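Local structure of putative DNA ligase-like protein Rv0938/MT0965 (Mycobacterium tuberculosis, 2IRU) at residues D34-V39 with T100-I105. The protein probably repairs DNA double-strand breaks by non-homologous end joining together with Ku, the part here being its N-terminal primase-like polymerase domain. Residues are numbered along the deposited sequence; the frame is centred on the assembly and turned at random.
Sequences DYYAGV and TGLAWI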
ATOM      1  N   ASP A  34     -12.698  14.633   0.215  1.00  6.85           N
ATOM      2  CA  ASP A  34     -13.727  14.007  -0.604  1.00  7.98           C
ATOM      3  C   ASP A  34     -13.162  12.739  -1.235  1.00  7.25           C
ATOM      4  O   ASP A  34     -13.862  11.766  -1.382  1.00  8.08           O
ATOM      5  CB  ASP A  34     -14.238  14.988  -1.671  1.00  8.18           C
ATOM      6  CG  ASP A  34     -15.285  15.982  -1.109  1.00 11.83           C
ATOM      7  OD1 ASP A  34     -15.743  15.822   0.054  1.00 13.08           O
ATOM      8  OD2 ASP A  34     -15.673  16.909  -1.857  1.00 17.15           O
ATOM      9  N   TYR A  35     -11.894  12.757  -1.603  1.00  6.43           N
ATOM     10  CA  TYR A  35     -11.315  11.551  -2.197  1.00  6.33           C
ATOM     11  C   TYR A  35     -11.341  10.365  -1.247  1.00  6.60           C
ATOM     12  O   TYR A  35     -11.797   9.258  -1.615  1.00  6.58           O
ATOM     13  CB  TYR A  35      -9.897  11.807  -2.689  1.00  7.18           C
ATOM     14  CG  TYR A  35      -9.239  10.514  -3.092  1.00  5.92           C
ATOM     15  CD1 TYR A  35      -9.518   9.905  -4.341  1.00  7.06           C
ATOM     16  CD2 TYR A  35      -8.322   9.887  -2.236  1.00  6.31           C
ATOM     17  CE1 TYR A  35      -8.871   8.682  -4.719  1.00  5.99           C
ATOM     18  CE2 TYR A  35      -7.694   8.653  -2.582  1.00  8.24           C
ATOM     19  CZ  TYR A  35      -7.972   8.063  -3.823  1.00  5.18           C
ATOM     20  OH  TYR A  35      -7.422   6.844  -4.193  1.00  7.19           O
ATOM     21  N   TYR A  36     -10.868  10.585  -0.016  1.00  7.28           N
ATOM     22  CA  TYR A  36     -10.793   9.463   0.921  1.00  6.77           C
ATOM     23  C   TYR A  36     -12.242   9.013   1.314  1.00  8.14           C
ATOM     24  O   TYR A  36     -12.511   7.816   1.524  1.00  9.19           O
ATOM     25  CB  TYR A  36      -9.919   9.831   2.113  1.00  7.30           C
ATOM     26  CG  TYR A  36      -8.454   9.537   1.849  1.00  6.82           C
ATOM     27  CD1 TYR A  36      -8.062   8.240   1.458  1.00  7.26           C
ATOM     28  CD2 TYR A  36      -7.474  10.508   2.004  1.00  7.21           C
ATOM     29  CE1 TYR A  36      -6.727   7.919   1.219  1.00  8.86           C
ATOM     30  CE2 TYR A  36      -6.109  10.201   1.771  1.00  6.80           C
ATOM     31  CZ  TYR A  36      -5.755   8.891   1.379  1.00  5.43           C
ATOM     32  OH  TYR A  36      -4.433   8.556   1.100  1.00  8.08           O
ATOM     33  N   ALA A  37     -13.186   9.950   1.359  1.00  7.87           N
ATOM     34  CA  ALA A  37     -14.595   9.540   1.488  1.00  7.96           C
ATOM     35  C   ALA A  37     -15.043   8.659   0.338  1.00  7.53           C
ATOM     36  O   ALA A  37     -15.750   7.661   0.551  1.00  7.65           O
ATOM     37  CB  ALA A  37     -15.494  10.760   1.587  1.00  7.65           C
ATOM     38  N   GLY A  38     -14.658   9.040  -0.875  1.00  7.01           N
ATOM     39  CA  GLY A  38     -15.116   8.344  -2.101  1.00  6.58           C
ATOM     40  C   GLY A  38     -14.541   6.943  -2.206  1.00  7.70           C
ATOM     41  O   GLY A  38     -15.184   6.037  -2.756  1.00  7.05           O
ATOM     42  N   VAL A  39     -13.309   6.792  -1.713  1.00  6.07           N
ATOM     43  CA  VAL A  39     -12.632   5.471  -1.791  1.00  6.75           C
ATOM     44  C   VAL A  39     -12.802   4.610  -0.541  1.00  6.54           C
ATOM     45  O   VAL A  39     -12.379   3.442  -0.553  1.00  6.22           O
ATOM     46  CB  VAL A  39     -11.109   5.542  -2.200  1.00  7.17           C
ATOM     47  CG1 VAL A  39     -10.914   6.253  -3.560  1.00  9.83           C
ATOM     48  CG2 VAL A  39     -10.224   6.109  -1.075  1.00  7.45           C
ATOM     49  N   THR A 100     -14.870   7.313   8.755  1.00  7.50           N
ATOM     50  CA  THR A 100     -14.482   8.470   9.552  1.00  7.49           C
ATOM     51  C   THR A 100     -12.984   8.443   9.902  1.00  7.22           C
ATOM     52  O   THR A 100     -12.345   9.501   9.986  1.00  7.36           O
ATOM     53  CB  THR A 100     -15.363   8.641  10.792  1.00  8.25           C
ATOM     54  OG1 THR A 100     -16.740   8.647  10.384  1.00  9.98           O
ATOM     55  CG2 THR A 100     -15.084   9.968  11.425  1.00  9.49           C
ATOM     56  N   GLY A 101     -12.409   7.240  10.024  1.00  7.38           N
ATOM     57  CA  GLY A 101     -10.982   7.104  10.214  1.00  7.47           C
ATOM     58  C   GLY A 101     -10.222   7.684   9.026  1.00  7.20           C
ATOM     59  O   GLY A 101      -9.204   8.353   9.170  1.00  7.25           O
ATOM     60  N   LEU A 102     -10.714   7.392   7.815  1.00  5.80           N
ATOM     61  CA  LEU A 102     -10.075   7.960   6.620  1.00  6.53           C
ATOM     62  C   LEU A 102     -10.298   9.481   6.535  1.00  7.47           C
ATOM     63  O   LEU A 102      -9.439  10.194   6.026  1.00  7.21           O
ATOM     64  CB  LEU A 102     -10.562   7.266   5.353  1.00  6.81           C
ATOM     65  CG  LEU A 102      -9.971   5.878   5.153  1.00  8.76           C
ATOM     66  CD1 LEU A 102     -10.722   5.082   4.112  1.00 10.54           C
ATOM     67  CD2 LEU A 102      -8.476   5.927   4.817  1.00  6.40           C
ATOM     68  N   ALA A 103     -11.447   9.952   7.012  1.00  7.33           N
ATOM     69  CA  ALA A 103     -11.635  11.408   7.167  1.00  6.87           C
ATOM     70  C   ALA A 103     -10.542  12.023   8.080  1.00  6.71           C
ATOM     71  O   ALA A 103     -10.026  13.122   7.815  1.00  6.11           O
ATOM     72  CB  ALA A 103     -13.026  11.722   7.654  1.00  6.88           C
ATOM     73  N   TRP A 104     -10.204  11.319   9.171  1.00  6.02           N
ATOM     74  CA  TRP A 104      -9.114  11.752  10.079  1.00  6.54           C
ATOM     75  C   TRP A 104      -7.774  11.737   9.320  1.00  7.02           C
ATOM     76  O   TRP A 104      -7.002  12.692   9.380  1.00  6.02           O
ATOM     77  CB  TRP A 104      -9.049  10.812  11.306  1.00  6.89           C
ATOM     78  CG  TRP A 104      -7.917  11.125  12.203  1.00  6.73           C
ATOM     79  CD1 TRP A 104      -7.763  12.248  12.993  1.00  8.94           C
ATOM     80  CD2 TRP A 104      -6.703  10.376  12.325  1.00  9.34           C
ATOM     81  NE1 TRP A 104      -6.552  12.193  13.649  1.00  8.54           N
ATOM     82  CE2 TRP A 104      -5.889  11.052  13.269  1.00  9.08           C
ATOM     83  CE3 TRP A 104      -6.248   9.158  11.774  1.00  9.40           C
ATOM     84  CZ2 TRP A 104      -4.618  10.564  13.643  1.00  8.80           C
ATOM     85  CZ3 TRP A 104      -5.013   8.668  12.132  1.00  9.35           C
ATOM     86  CH2 TRP A 104      -4.204   9.361  13.084  1.00  9.94           C
ATOM     87  N   ILE A 105      -7.525  10.689   8.536  1.00  6.74           N
ATOM     88  CA  ILE A 105      -6.321  10.628   7.712  1.00  7.39           C
ATOM     89  C   ILE A 105      -6.228  11.900   6.813  1.00  6.80           C
ATOM     90  O   ILE A 105      -5.185  12.556   6.750  1.00  8.20           O
ATOM     91  CB  ILE A 105      -6.351   9.357   6.874  1.00  7.62           C
ATOM     92  CG1 ILE A 105      -5.993   8.142   7.767  1.00  8.88           C
ATOM     93  CG2 ILE A 105      -5.434   9.478   5.639  1.00  7.64           C
ATOM     94  CD1 ILE A 105      -4.555   8.154   8.303  1.00  9.37           C
TER
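Tyr36 of helix 29-47 packs against two aliphatic side chains of helix 99-107, Leu102 and Ile105. No hydrogen bond crosses between segments 34-39 and 100-105; the contact is van der Waals packing that buries 187 Å² in total. The CG2 methyl of Ile105 sits over one face of the phenol, off centre, 4.0 Å from Tyr36 CE2. With chi1 at -76°, that methyl is anti to the backbone N and aimed at the tyrosine, while the CG1-CD1 arm turns away from the ring. The opposite face is taken by Tyr35 CD2, 4.0 Å above the centre of the Tyr36 ring, so the Tyr36 phenol is sandwiched between the facing helix and its own chain neighbour. In this primase-polymerase domain, helix 99-107 also touches strand 53-56 of an antiparallel sheet, through Trp104 and Ile105 on Arg54. Leu102 meets Tyr36 nearer the backbone, the two side chains crossing at about a right angle. Its CD2 comes in obliquely, 4.1 Å from Tyr36 CD1, and its CB lies 4.2 Å from Tyr36 CB, at the place where the two backbones come nearest. Beyond Tyr36, Leu102 also packs against Ala40 and Leu44, farther along helix 29-47. The buried Tyr36 hydroxyl is bonded to Leu111 O and Leu246 N, which helps fix the outer end of the ring. Leu246 adjoins Arg247, probably a substrate-binding residue, whose side chain is about 8 Å from that of Tyr36.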